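Local structure of ribokinase, putative (Burkholderia thailandensis, 3B1N) at residues B[218-223]-B[253-258]; B[109-114]-B[246-251]; B[272-277]-B[305-310]; B[55-60]-B[259-264]. The protein probably phosphorylates nucleosides with ATP as the phosphate donor, as expected of a nucleoside kinase of the ribokinase (PfkB) family. All blocks are in the same frame, centred on the assembly; numbering follows the deposited sequence.

Contact 1 (B[218-223]-B[253-258]); sequences IITRGE and DAFRGG. With ADP (adenosine-5'-diphosphate), chain G; MZR (5-hydroxy-1-(beta-D-ribofuranosyl)-1H-imidazole-4-carboxamide), chain F.
Thr-220 and Phe-255 reach for each other from opposite directions, and the methyl CG2 of Thr-220 comes down over the centre of one ring face. This is a CH-pi contact: Thr-220 CG2 lies 3.8 Å from the centroid of the Phe-255 ring and only 12° off its normal. Two residues earlier on the strand, Ile-218 meets the same ring differently, with its CG2 near the ring plane at the edge, 3.8 Å from Phe-255 CE2. The aromatic group thus has one aliphatic branch over a face and one at its rim, while the ribose of ADP approaches obliquely at C4'. The first torsion of Thr-220 (chi1 67°) sets OG1 between backbone N and carbonyl carbon, so the hydroxyl turns to the nucleotide as the methyl turns to the ring. Thr-220 OG1 donates to ADP O2A at 2.6 Å, and the backbone N of Gly-222 grips the same oxygen at 2.9 Å. The guanidinium of Arg-256 also nears the Thr-220 methyl obliquely. Its NH1 bonds to Gly-252 O and gives a hydrogen bond to a water, which donates to Thr-220 OG1 (2.7 Å) and to ADP O2B (2.6 Å); Asp-166 pairs with NE. On the same helix Asp-253 OD2 accepts from MZR O5' at 2.7 Å. Strand end and helix start therefore flank the diphosphate and face the nucleoside hydroxyl, a disposition typical of the phosphate-transfer site of PfkB-family kinases.

Contact 2 (B[109-114]-B[246-251]); sequences LDNNQI and IDPTGC. With ADP (adenosine-5'-diphosphate), chain G.
Leu-109 meets Pro-248 loosely, its carbonyl O lying 4.3 Å from Pro-248 CG, in the loop before strand 113-118. Next to touch is Asn-111, which has positive phi (79°) in this loop. Its amide end crosses slantwise beside the CB-CG edge of the proline ring, with Asn-111 CG 3.4 Å from Pro-248 CB, and the same side chain borders the adenine and alpha-phosphate of ADP. Asn-112 turns away to the second subunit, where its OD1 accepts from the backbone N of Ile-33 of that chain. Gln-113 points back toward the loop; in one of its two conformers OE1 comes 4.2 Å from Thr-249 CG2. A water bonded to Gly-250 N at 2.8 Å donates to ADP O3B at 2.8 Å; its short approach to Gln-113 is doubtful. On the facing loop, Asp-247 OD1 takes two donors from Thr-249: OG1 on the syn side at 2.8 Å, and backbone N from above the carboxylate plane at 3.0 Å, which makes an Asx turn. A type II beta turn from Pro-248 to Cys-251 overlaps it, closed by Cys-251 N to Pro-248 O at 2.9 Å. Gly-250 occupies the N-cap of helix 251-264. A glycine-containing turn leading into a helix N-terminus beside the phosphates is consistent with the anion hole of PfkB-family kinases, with the edge strand 113-118 of the four-stranded lid sheet beside it.

Contact 3 (B[272-277]-B[305-310]); sequences AGRLAS and TAFGYR. With ADP (adenosine-5'-diphosphate), chain G.
Arg-274 lays its aliphatic chain across the ring of Phe-307. Starting at CB, the contact is a CH-pi one: Arg-274 CB stands 3.7 Å from the centroid of the Phe-307 ring, 20° off the normal, and displaced toward the rim above CE2. The backbone takes part too, for Arg-274 O lies 3.5 Å from Phe-307 CE2. CG then passes near CE1 and CZ, 3.7 Å from Phe-307 CZ. Because the chain runs extended from CG to NE, CD moves on across the ring to Phe-307 CD1, at 3.6 Å, and on its way lies 3.7 Å from Tyr-309 OH. At NE the group has come to the rim, 3.8 Å from Phe-307 CD1. The guanidinium then stands steeply against the ring, the planes 71° apart, so that Phe-307 CD1 lies at its edge; NH1 bonds to Ala-270 O one helical turn back. The opposite face of Phe-307 carries its own neighbour, Ala-306 CB, and Tyr-309 OH bonds to Thr-271. Gly-308, with positive phi, turns the chain out of helix 296-307 between the two aromatic residues. One turn on from Arg-274, Ser-277 OG accepts a hydrogen bond, long at 3.3 Å, from ADP O2'. The contact joins the end of helix 296-307 to helix 269-284, the helix that borders the ADP ribose in this ribokinase-like fold.

Contact 4 (B[55-60]-B[259-264]); sequences YALNLL and LLYGIE
Leu-60 O accepts a hydrogen bond from Arg-296 NE and is also approached by the ring of Tyr-261, whose CE1 lies 3.4 Å away. Arg-296 reaches the same tyrosine through a weak bond to its OH, and so links the two segments. The rest of the contact is apolar. Leu-60 CB sits over one face of the Tyr-261 ring, 4.0 Å from the centroid and 25° off the normal, offset toward the rim near CD1. Leu-60 CD1 reaches Tyr-261 CB at 3.7 Å. From the ring edge and in its plane comes Leu-57, whose CD1 lies 3.7 Å from Tyr-261 CB. With CG anti to the backbone N (chi1 -177°), Tyr-261 swings its ring out along Leu-60, while Leu-57 stays at the root of the side chain. His-265 stacks on the ring as well, and Leu-275 of helix 269-284 touches it. The two helices thereby meet at Leu-57 and Tyr-261, with Leu-260 packed on strands 3-6 and 138-141 of the central nine-stranded sheet and helix 269-284 alongside.

Helix 251-264 ties the set together. Its start carries contact 1 and its second half contact 4, their centres about 12 Å apart, while the loop leading into it forms contact 2. Contact 3 comes from the next helix in sequence: Ala-276 CB packs 3.1 Å from Phe-255 O of contact 1 and 3.7 Å from Leu-259 N of contact 4. Three contacts reach ADP: contact 1 at the alpha-phosphate and adenine, contact 2 at the adenine, phosphates and ribose, contact 3 at the ribose O2'. Gly-222 of contact 1 and the side chain of Asn-111 of contact 2 pack together there. Contact 4 stays behind the site, with the Leu-60 side chain about 13 Å from the nucleotide.

Contact 1 (B[218-223]-B[253-258])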
# COMPACT_ATOMS: atom_id res chain seq x y z
N ILE B 218 -18.39 -14.09 -15.21
CA ILE B 218 -18.86 -13.68 -13.89
C ILE B 218 -18.06 -12.44 -13.51
O ILE B 218 -16.82 -12.47 -13.55
CB ILE B 218 -18.61 -14.79 -12.85
CG1 ILE B 218 -19.36 -16.09 -13.22
CG2 ILE B 218 -19.01 -14.32 -11.49
CD1 ILE B 218 -18.44 -17.19 -13.64
N ILE B 219 -18.79 -11.36 -13.21
CA ILE B 219 -18.18 -10.06 -12.86
C ILE B 219 -18.73 -9.61 -11.52
O ILE B 219 -19.96 -9.41 -11.37
CB ILE B 219 -18.37 -8.99 -13.96
CG1 ILE B 219 -17.83 -9.50 -15.29
CG2 ILE B 219 -17.75 -7.65 -13.43
CD1 ILE B 219 -18.30 -8.65 -16.52
N THR B 220 -17.84 -9.47 -10.54
CA THR B 220 -18.27 -9.06 -9.21
C THR B 220 -18.14 -7.54 -9.12
O THR B 220 -17.23 -6.95 -9.75
CB THR B 220 -17.47 -9.75 -8.10
OG1 THR B 220 -16.10 -9.30 -8.14
CG2 THR B 220 -17.48 -11.27 -8.35
N ARG B 221 -19.07 -6.95 -8.36
CA ARG B 221 -19.23 -5.51 -8.26
C ARG B 221 -19.28 -5.07 -6.79
O ARG B 221 -20.06 -4.19 -6.40
CB ARG B 221 -20.49 -5.09 -9.06
CG ARG B 221 -20.53 -5.69 -10.46
CD ARG B 221 -21.72 -5.23 -11.29
NE ARG B 221 -21.86 -6.00 -12.54
CZ ARG B 221 -21.33 -5.66 -13.73
NH1 ARG B 221 -20.58 -4.56 -13.86
NH2 ARG B 221 -21.53 -6.44 -14.80
N GLY B 222 -18.46 -5.68 -5.94
CA GLY B 222 -18.42 -5.27 -4.54
C GLY B 222 -19.75 -5.32 -3.82
O GLY B 222 -20.50 -6.32 -3.95
N GLU B 223 -20.12 -4.25 -3.12
CA GLU B 223 -21.36 -4.29 -2.34
C GLU B 223 -22.57 -4.25 -3.26
O GLU B 223 -23.70 -4.42 -2.77
CB GLU B 223 -21.45 -3.14 -1.31
CG GLU B 223 -21.66 -1.78 -1.93
CD GLU B 223 -21.86 -0.71 -0.88
OE1 GLU B 223 -22.90 0.00 -0.90
OE2 GLU B 223 -20.98 -0.58 -0.01
N ASP B 253 -12.32 -14.02 -3.43
CA ASP B 253 -11.91 -15.42 -3.27
C ASP B 253 -12.97 -16.23 -2.52
O ASP B 253 -13.22 -17.41 -2.86
CB ASP B 253 -10.58 -15.46 -2.52
CG ASP B 253 -9.41 -15.00 -3.39
OD1 ASP B 253 -9.52 -15.01 -4.63
OD2 ASP B 253 -8.40 -14.58 -2.83
N ALA B 254 -13.58 -15.62 -1.50
CA ALA B 254 -14.67 -16.30 -0.78
C ALA B 254 -15.80 -16.58 -1.78
O ALA B 254 -16.39 -17.68 -1.80
CB ALA B 254 -15.16 -15.45 0.40
N PHE B 255 -16.14 -15.57 -2.57
CA PHE B 255 -17.15 -15.69 -3.65
C PHE B 255 -16.80 -16.84 -4.57
O PHE B 255 -17.64 -17.69 -4.89
CB PHE B 255 -17.22 -14.32 -4.37
CG PHE B 255 -18.26 -14.24 -5.46
CD1 PHE B 255 -19.48 -13.56 -5.27
CD2 PHE B 255 -17.99 -14.79 -6.72
CE1 PHE B 255 -20.42 -13.49 -6.36
CE2 PHE B 255 -18.90 -14.70 -7.76
CZ PHE B 255 -20.12 -14.07 -7.57
N ARG B 256 -15.55 -16.90 -5.02
CA ARG B 256 -15.16 -17.99 -5.95
C ARG B 256 -15.30 -19.37 -5.29
O ARG B 256 -15.72 -20.31 -5.98
CB ARG B 256 -13.72 -17.75 -6.43
CG ARG B 256 -13.70 -16.69 -7.51
CD ARG B 256 -12.34 -16.02 -7.54
NE ARG B 256 -12.24 -14.97 -8.54
CZ ARG B 256 -12.91 -13.80 -8.50
NH1 ARG B 256 -13.82 -13.55 -7.58
NH2 ARG B 256 -12.70 -12.92 -9.43
N GLY B 257 -14.98 -19.52 -4.01
CA GLY B 257 -15.23 -20.79 -3.28
C GLY B 257 -16.70 -21.17 -3.37
O GLY B 257 -17.03 -22.35 -3.67
N GLY B 258 -17.60 -20.22 -3.14
CA GLY B 258 -19.03 -20.55 -3.19
C GLY B 258 -19.46 -20.90 -4.60
O GLY B 258 -20.29 -21.82 -4.80
PB ADP G . -12.63 -8.66 -5.13
O1B ADP G . -12.20 -7.30 -5.64
O2B ADP G . -12.23 -9.72 -6.10
O3B ADP G . -12.34 -9.08 -3.73
PA ADP G . -15.47 -7.71 -4.92
O1A ADP G . -15.01 -6.48 -4.12
O2A ADP G . -16.19 -7.51 -6.22
O3A ADP G . -14.28 -8.68 -5.30
O5' ADP G . -16.31 -8.48 -3.85
C5' ADP G . -16.73 -9.80 -4.22
C4' ADP G . -18.11 -10.16 -3.67
O4' ADP G . -18.07 -10.10 -2.23
C3' ADP G . -19.23 -9.19 -4.10
O3' ADP G . -19.73 -9.52 -5.41
C2' ADP G . -20.18 -9.33 -2.94
O2' ADP G . -21.01 -10.50 -3.12
C1' ADP G . -19.30 -9.56 -1.74
N9 ADP G . -18.99 -8.24 -1.12
C8 ADP G . -17.93 -7.39 -1.35
N7 ADP G . -18.07 -6.26 -0.59
C5 ADP G . -19.22 -6.36 0.05
C6 ADP G . -19.98 -5.50 0.97
N6 ADP G . -19.43 -4.30 1.31
N1 ADP G . -21.14 -5.93 1.43
C2 ADP G . -21.66 -7.13 1.08
N3 ADP G . -21.01 -7.97 0.26
C4 ADP G . -19.85 -7.64 -0.29
N1 MZR F . -0.29 -12.75 -7.44
O3 MZR F . -1.83 -13.64 -5.29
C4 MZR F . -1.83 -12.25 -5.04
C5 MZR F . -1.18 -11.25 -5.85
C6 MZR F . -0.38 -11.49 -7.05
O6 MZR F . 0.13 -10.48 -7.58
N7 MZR F . -1.48 -10.09 -5.20
C8 MZR F . -2.24 -10.38 -4.11
N9 MZR F . -2.47 -11.73 -4.00
C1' MZR F . -3.29 -12.41 -2.99
C2' MZR F . -3.07 -12.03 -1.54
O2' MZR F . -2.12 -12.96 -1.02
C3' MZR F . -4.50 -12.10 -0.95
O3' MZR F . -4.71 -13.05 0.09
C4' MZR F . -5.38 -12.40 -2.14
O4' MZR F . -4.61 -11.96 -3.24
C5' MZR F . -6.69 -11.64 -2.06
O5' MZR F . -7.45 -12.04 -3.23
O HOH W 1 -13.92 -10.80 -7.80

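Contact 2 (B[109-114]-B[246-251])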
# COMPACT_ATOMS: atom_id res chain seq x y z
N LEU B 109 -12.31 0.97 2.17
CA LEU B 109 -13.59 0.32 2.51
C LEU B 109 -14.39 -0.04 1.26
O LEU B 109 -15.20 -0.98 1.34
CB LEU B 109 -14.40 1.14 3.53
CG LEU B 109 -13.63 1.33 4.85
CD1 LEU B 109 -14.38 2.30 5.83
CD2 LEU B 109 -13.10 0.07 5.58
N ASP B 110 -14.11 0.64 0.13
CA ASP B 110 -14.72 0.40 -1.20
C ASP B 110 -14.16 -0.84 -1.87
O ASP B 110 -14.50 -1.14 -3.03
CB ASP B 110 -14.40 1.54 -2.14
CG ASP B 110 -15.38 2.67 -2.06
OD1 ASP B 110 -16.29 2.61 -1.19
OD2 ASP B 110 -15.26 3.60 -2.91
N ASN B 111 -13.26 -1.51 -1.18
CA ASN B 111 -12.68 -2.75 -1.64
C ASN B 111 -11.59 -2.41 -2.67
O ASN B 111 -11.18 -3.26 -3.48
CB ASN B 111 -13.76 -3.70 -2.25
CG ASN B 111 -14.95 -4.07 -1.26
OD1 ASN B 111 -15.74 -4.95 -1.59
ND2 ASN B 111 -15.04 -3.41 -0.11
N ASN B 112 -11.09 -1.16 -2.67
CA ASN B 112 -9.87 -0.87 -3.44
C ASN B 112 -8.70 -1.44 -2.70
O ASN B 112 -8.69 -1.42 -1.46
CB ASN B 112 -9.70 0.65 -3.66
CG ASN B 112 -10.85 1.22 -4.45
OD1 ASN B 112 -11.15 0.71 -5.53
ND2 ASN B 112 -11.55 2.24 -3.91
N GLN B 113 -7.75 -2.03 -3.44
CA GLN B 113 -6.52 -2.66 -2.92
C GLN B 113 -5.31 -2.12 -3.70
O GLN B 113 -5.36 -2.14 -4.94
CB GLN B 113 -6.56 -4.20 -3.15
CG GLN B 113 -7.53 -4.95 -2.26
CD GLN B 113 -7.49 -6.49 -2.40
OE1 GLN B 113 -6.44 -7.14 -2.26
NE2 GLN B 113 -8.66 -7.08 -2.62
N ILE B 114 -4.22 -1.69 -3.03
CA ILE B 114 -2.92 -1.55 -3.70
C ILE B 114 -1.94 -2.47 -2.93
O ILE B 114 -1.78 -2.32 -1.68
CB ILE B 114 -2.40 -0.10 -3.68
CG1 ILE B 114 -3.38 0.80 -4.42
CG2 ILE B 114 -0.95 -0.06 -4.33
CD1 ILE B 114 -3.00 2.33 -4.35
N ILE B 246 -15.47 -4.97 7.93
CA ILE B 246 -14.18 -4.91 8.61
C ILE B 246 -13.04 -4.90 7.60
O ILE B 246 -12.13 -4.03 7.66
CB ILE B 246 -14.05 -6.09 9.59
CG1 ILE B 246 -15.15 -6.01 10.67
CG2 ILE B 246 -12.69 -6.13 10.22
CD1 ILE B 246 -15.05 -4.74 11.56
N ASP B 247 -13.06 -5.84 6.64
CA ASP B 247 -11.91 -6.00 5.75
C ASP B 247 -12.37 -6.66 4.46
O ASP B 247 -12.79 -7.83 4.49
CB ASP B 247 -10.87 -6.93 6.40
CG ASP B 247 -9.62 -7.12 5.55
OD1 ASP B 247 -9.46 -6.45 4.49
OD2 ASP B 247 -8.80 -7.96 5.95
N PRO B 248 -12.32 -5.95 3.35
CA PRO B 248 -12.75 -6.60 2.08
C PRO B 248 -11.74 -7.54 1.46
O PRO B 248 -12.08 -8.19 0.44
CB PRO B 248 -12.98 -5.44 1.12
CG PRO B 248 -12.48 -4.23 1.77
CD PRO B 248 -12.11 -4.48 3.21
N THR B 249 -10.52 -7.62 1.98
CA THR B 249 -9.50 -8.44 1.36
C THR B 249 -9.94 -9.91 1.35
O THR B 249 -10.21 -10.48 2.39
CB THR B 249 -8.18 -8.42 2.17
OG1 THR B 249 -7.80 -7.07 2.30
CG2 THR B 249 -7.07 -9.15 1.41
N GLY B 250 -10.04 -10.45 0.12
CA GLY B 250 -10.38 -11.86 -0.04
C GLY B 250 -11.86 -12.03 -0.33
O GLY B 250 -12.31 -13.16 -0.40
N CYS B 251 -12.63 -10.94 -0.44
CA CYS B 251 -14.10 -11.16 -0.72
C CYS B 251 -14.32 -11.89 -2.03
O CYS B 251 -15.16 -12.83 -2.06
CB CYS B 251 -14.84 -9.85 -0.80
SG CYS B 251 -15.23 -9.14 0.82
PB ADP G . -12.63 -8.66 -5.13
O1B ADP G . -12.20 -7.30 -5.64
O2B ADP G . -12.23 -9.72 -6.10
O3B ADP G . -12.34 -9.08 -3.73
PA ADP G . -15.47 -7.71 -4.92
O1A ADP G . -15.01 -6.48 -4.12
O2A ADP G . -16.19 -7.51 -6.22
O3A ADP G . -14.28 -8.68 -5.30
O5' ADP G . -16.31 -8.48 -3.85
C5' ADP G . -16.73 -9.80 -4.22
C4' ADP G . -18.11 -10.16 -3.67
O4' ADP G . -18.07 -10.10 -2.23
C3' ADP G . -19.23 -9.19 -4.10
O3' ADP G . -19.73 -9.52 -5.41
C2' ADP G . -20.18 -9.33 -2.94
O2' ADP G . -21.01 -10.50 -3.12
C1' ADP G . -19.30 -9.56 -1.74
N9 ADP G . -18.99 -8.24 -1.12
C8 ADP G . -17.93 -7.39 -1.35
N7 ADP G . -18.07 -6.26 -0.59
C5 ADP G . -19.22 -6.36 0.05
C6 ADP G . -19.98 -5.50 0.97
N6 ADP G . -19.43 -4.30 1.31
N1 ADP G . -21.14 -5.93 1.43
C2 ADP G . -21.66 -7.13 1.08
N3 ADP G . -21.01 -7.97 0.26
C4 ADP G . -19.85 -7.64 -0.29
O HOH W 2 -9.88 -9.27 -2.41

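Contact 3 (B[272-277]-B[305-310])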
# COMPACT_ATOMS: atom_id res chain seq x y z
N ALA B 272 -26.00 -20.59 -7.43
CA ALA B 272 -24.54 -20.64 -7.24
C ALA B 272 -24.07 -19.22 -6.98
O ALA B 272 -23.23 -19.01 -6.11
CB ALA B 272 -23.85 -21.18 -8.49
N GLY B 273 -24.60 -18.29 -7.75
CA GLY B 273 -24.23 -16.86 -7.58
C GLY B 273 -24.62 -16.37 -6.20
O GLY B 273 -23.83 -15.65 -5.57
N ARG B 274 -25.82 -16.73 -5.71
CA ARG B 274 -26.23 -16.21 -4.42
C ARG B 274 -25.39 -16.82 -3.30
O ARG B 274 -25.09 -16.14 -2.30
CB ARG B 274 -27.74 -16.47 -4.22
CG ARG B 274 -28.55 -15.47 -4.99
CD ARG B 274 -30.02 -15.88 -4.98
NE ARG B 274 -30.84 -14.78 -5.56
CZ ARG B 274 -30.87 -14.47 -6.85
NH1 ARG B 274 -30.14 -15.11 -7.77
NH2 ARG B 274 -31.67 -13.45 -7.25
N LEU B 275 -24.99 -18.09 -3.45
CA LEU B 275 -24.13 -18.68 -2.43
C LEU B 275 -22.77 -17.95 -2.40
O LEU B 275 -22.28 -17.68 -1.31
CB LEU B 275 -23.96 -20.21 -2.69
CG LEU B 275 -23.05 -20.89 -1.67
CD1 LEU B 275 -23.64 -20.88 -0.25
CD2 LEU B 275 -22.81 -22.36 -2.12
N ALA B 276 -22.21 -17.71 -3.58
CA ALA B 276 -20.94 -16.99 -3.72
C ALA B 276 -21.07 -15.61 -3.04
O ALA B 276 -20.19 -15.18 -2.28
CB ALA B 276 -20.64 -16.84 -5.19
N SER B 277 -22.16 -14.91 -3.34
CA SER B 277 -22.45 -13.57 -2.79
C SER B 277 -22.53 -13.62 -1.27
O SER B 277 -21.92 -12.78 -0.55
CB SER B 277 -23.76 -13.11 -3.40
OG SER B 277 -24.00 -11.79 -2.93
N THR B 305 -32.25 -16.84 5.24
CA THR B 305 -32.66 -15.49 5.65
C THR B 305 -32.52 -14.48 4.52
O THR B 305 -33.40 -13.66 4.30
CB THR B 305 -31.89 -15.01 6.85
OG1 THR B 305 -32.20 -15.89 7.95
CG2 THR B 305 -32.30 -13.60 7.22
N ALA B 306 -31.40 -14.55 3.77
CA ALA B 306 -31.18 -13.60 2.69
C ALA B 306 -32.09 -13.77 1.49
O ALA B 306 -32.52 -12.79 0.89
CB ALA B 306 -29.70 -13.68 2.19
N PHE B 307 -32.36 -15.03 1.14
CA PHE B 307 -32.93 -15.34 -0.18
C PHE B 307 -34.27 -16.05 -0.18
O PHE B 307 -34.88 -16.14 -1.22
CB PHE B 307 -31.93 -16.15 -1.00
CG PHE B 307 -30.64 -15.45 -1.18
CD1 PHE B 307 -30.60 -14.18 -1.81
CD2 PHE B 307 -29.45 -16.04 -0.73
CE1 PHE B 307 -29.37 -13.50 -1.97
CE2 PHE B 307 -28.21 -15.35 -0.89
CZ PHE B 307 -28.19 -14.11 -1.53
N GLY B 308 -34.66 -16.59 0.95
CA GLY B 308 -36.02 -17.14 1.12
C GLY B 308 -36.17 -18.59 0.72
O GLY B 308 -37.29 -19.13 0.70
N TYR B 309 -35.06 -19.25 0.39
CA TYR B 309 -35.08 -20.67 0.04
C TYR B 309 -33.81 -21.37 0.46
O TYR B 309 -32.83 -20.70 0.86
CB TYR B 309 -35.39 -20.88 -1.45
CG TYR B 309 -34.32 -20.44 -2.45
CD1 TYR B 309 -33.50 -21.39 -3.09
CD2 TYR B 309 -34.16 -19.09 -2.80
CE1 TYR B 309 -32.53 -20.99 -4.03
CE2 TYR B 309 -33.17 -18.68 -3.73
CZ TYR B 309 -32.38 -19.64 -4.33
OH TYR B 309 -31.44 -19.27 -5.30
N ARG B 310 -33.86 -22.70 0.43
CA ARG B 310 -32.72 -23.54 0.80
C ARG B 310 -31.86 -23.83 -0.45
O ARG B 310 -32.40 -24.28 -1.47
CB ARG B 310 -33.21 -24.86 1.42
CG ARG B 310 -32.12 -25.69 2.07
CD ARG B 310 -32.66 -26.90 2.90
NE ARG B 310 -33.83 -27.54 2.27
CZ ARG B 310 -33.80 -28.27 1.14
NH1 ARG B 310 -32.67 -28.50 0.48
NH2 ARG B 310 -34.94 -28.78 0.67
PB ADP G . -12.63 -8.66 -5.13
O1B ADP G . -12.20 -7.30 -5.64
O2B ADP G . -12.23 -9.72 -6.10
O3B ADP G . -12.34 -9.08 -3.73
PA ADP G . -15.47 -7.71 -4.92
O1A ADP G . -15.01 -6.48 -4.12
O2A ADP G . -16.19 -7.51 -6.22
O3A ADP G . -14.28 -8.68 -5.30
O5' ADP G . -16.31 -8.48 -3.85
C5' ADP G . -16.73 -9.80 -4.22
C4' ADP G . -18.11 -10.16 -3.67
O4' ADP G . -18.07 -10.10 -2.23
C3' ADP G . -19.23 -9.19 -4.10
O3' ADP G . -19.73 -9.52 -5.41
C2' ADP G . -20.18 -9.33 -2.94
O2' ADP G . -21.01 -10.50 -3.12
C1' ADP G . -19.30 -9.56 -1.74
N9 ADP G . -18.99 -8.24 -1.12
C8 ADP G . -17.93 -7.39 -1.35
N7 ADP G . -18.07 -6.26 -0.59
C5 ADP G . -19.22 -6.36 0.05
C6 ADP G . -19.98 -5.50 0.97
N6 ADP G . -19.43 -4.30 1.31
N1 ADP G . -21.14 -5.93 1.43
C2 ADP G . -21.66 -7.13 1.08
N3 ADP G . -21.01 -7.97 0.26
C4 ADP G . -19.85 -7.64 -0.29

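Contact 4 (B[55-60]-B[259-264])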
# COMPACT_ATOMS: atom_id res chain seq x y z
N TYR B 55 -10.14 -22.31 1.33
CA TYR B 55 -10.71 -22.17 2.68
C TYR B 55 -12.25 -22.06 2.56
O TYR B 55 -12.97 -22.69 3.34
CB TYR B 55 -10.09 -20.94 3.37
CG TYR B 55 -10.65 -20.69 4.75
CD1 TYR B 55 -10.21 -21.44 5.84
CD2 TYR B 55 -11.62 -19.73 4.94
CE1 TYR B 55 -10.76 -21.25 7.11
CE2 TYR B 55 -12.15 -19.51 6.23
CZ TYR B 55 -11.72 -20.27 7.27
OH TYR B 55 -12.23 -20.10 8.55
N ALA B 56 -12.72 -21.24 1.62
CA ALA B 56 -14.15 -21.08 1.39
C ALA B 56 -14.82 -22.38 0.96
O ALA B 56 -15.85 -22.76 1.53
CB ALA B 56 -14.42 -19.98 0.38
N LEU B 57 -14.18 -23.10 0.05
CA LEU B 57 -14.76 -24.36 -0.44
C LEU B 57 -14.81 -25.35 0.73
O LEU B 57 -15.82 -26.08 0.88
CB LEU B 57 -13.99 -24.83 -1.66
CG LEU B 57 -14.55 -26.12 -2.26
CD1 LEU B 57 -16.02 -25.86 -2.65
CD2 LEU B 57 -13.73 -26.37 -3.51
N ASN B 58 -13.78 -25.36 1.58
CA ASN B 58 -13.70 -26.24 2.74
C ASN B 58 -14.77 -25.92 3.78
O ASN B 58 -15.38 -26.84 4.40
CB ASN B 58 -12.28 -26.17 3.33
CG ASN B 58 -12.01 -27.26 4.33
OD1 ASN B 58 -12.10 -28.46 3.99
ND2 ASN B 58 -11.71 -26.88 5.56
N LEU B 59 -15.05 -24.63 4.01
CA LEU B 59 -16.14 -24.26 4.93
C LEU B 59 -17.46 -24.83 4.44
O LEU B 59 -18.33 -25.14 5.27
CB LEU B 59 -16.31 -22.73 4.96
CG LEU B 59 -15.29 -21.93 5.75
CD1 LEU B 59 -15.60 -20.44 5.50
CD2 LEU B 59 -15.32 -22.26 7.25
N LEU B 60 -17.63 -24.94 3.14
CA LEU B 60 -18.92 -25.41 2.56
C LEU B 60 -18.99 -26.96 2.59
O LEU B 60 -20.04 -27.54 2.26
CB LEU B 60 -19.13 -24.88 1.17
CG LEU B 60 -19.42 -23.35 1.13
CD1 LEU B 60 -19.18 -22.76 -0.23
CD2 LEU B 60 -20.92 -23.15 1.61
N LEU B 259 -18.97 -20.16 -5.57
CA LEU B 259 -19.29 -20.47 -6.97
C LEU B 259 -18.84 -21.88 -7.33
O LEU B 259 -19.63 -22.63 -7.94
CB LEU B 259 -18.66 -19.45 -7.88
CG LEU B 259 -19.41 -19.31 -9.19
CD1 LEU B 259 -20.69 -18.51 -8.95
CD2 LEU B 259 -18.51 -18.60 -10.20
N LEU B 260 -17.61 -22.25 -6.96
CA LEU B 260 -17.07 -23.58 -7.28
C LEU B 260 -17.95 -24.65 -6.60
O LEU B 260 -18.23 -25.69 -7.22
CB LEU B 260 -15.61 -23.75 -6.80
CG LEU B 260 -14.62 -22.97 -7.63
CD1 LEU B 260 -13.34 -22.91 -6.80
CD2 LEU B 260 -14.38 -23.76 -8.94
N TYR B 261 -18.38 -24.42 -5.36
CA TYR B 261 -19.22 -25.42 -4.68
C TYR B 261 -20.54 -25.56 -5.46
O TYR B 261 -21.01 -26.70 -5.71
CB TYR B 261 -19.53 -24.94 -3.25
CG TYR B 261 -20.32 -25.94 -2.47
CD1 TYR B 261 -19.69 -26.99 -1.82
CD2 TYR B 261 -21.72 -25.86 -2.44
CE1 TYR B 261 -20.39 -27.91 -1.10
CE2 TYR B 261 -22.46 -26.80 -1.72
CZ TYR B 261 -21.77 -27.81 -1.06
OH TYR B 261 -22.50 -28.75 -0.33
N GLY B 262 -21.13 -24.43 -5.85
CA GLY B 262 -22.41 -24.47 -6.60
C GLY B 262 -22.23 -25.21 -7.93
O GLY B 262 -23.08 -26.06 -8.29
N ILE B 263 -21.16 -24.94 -8.68
CA ILE B 263 -20.97 -25.57 -10.01
C ILE B 263 -20.83 -27.10 -9.77
O ILE B 263 -21.50 -27.91 -10.45
CB ILE B 263 -19.72 -25.01 -10.69
CG1 ILE B 263 -19.99 -23.56 -11.07
CG2 ILE B 263 -19.34 -25.82 -11.96
CD1 ILE B 263 -18.65 -22.79 -11.46
N GLU B 264 -19.99 -27.51 -8.83
CA GLU B 264 -19.76 -28.93 -8.53
C GLU B 264 -21.07 -29.66 -8.25
O GLU B 264 -21.24 -30.79 -8.69
CB GLU B 264 -18.82 -29.05 -7.29
CG GLU B 264 -18.77 -30.44 -6.69
CD GLU B 264 -17.89 -30.57 -5.47
OE1 GLU B 264 -17.50 -29.54 -4.84
OE2 GLU B 264 -17.64 -31.75 -5.12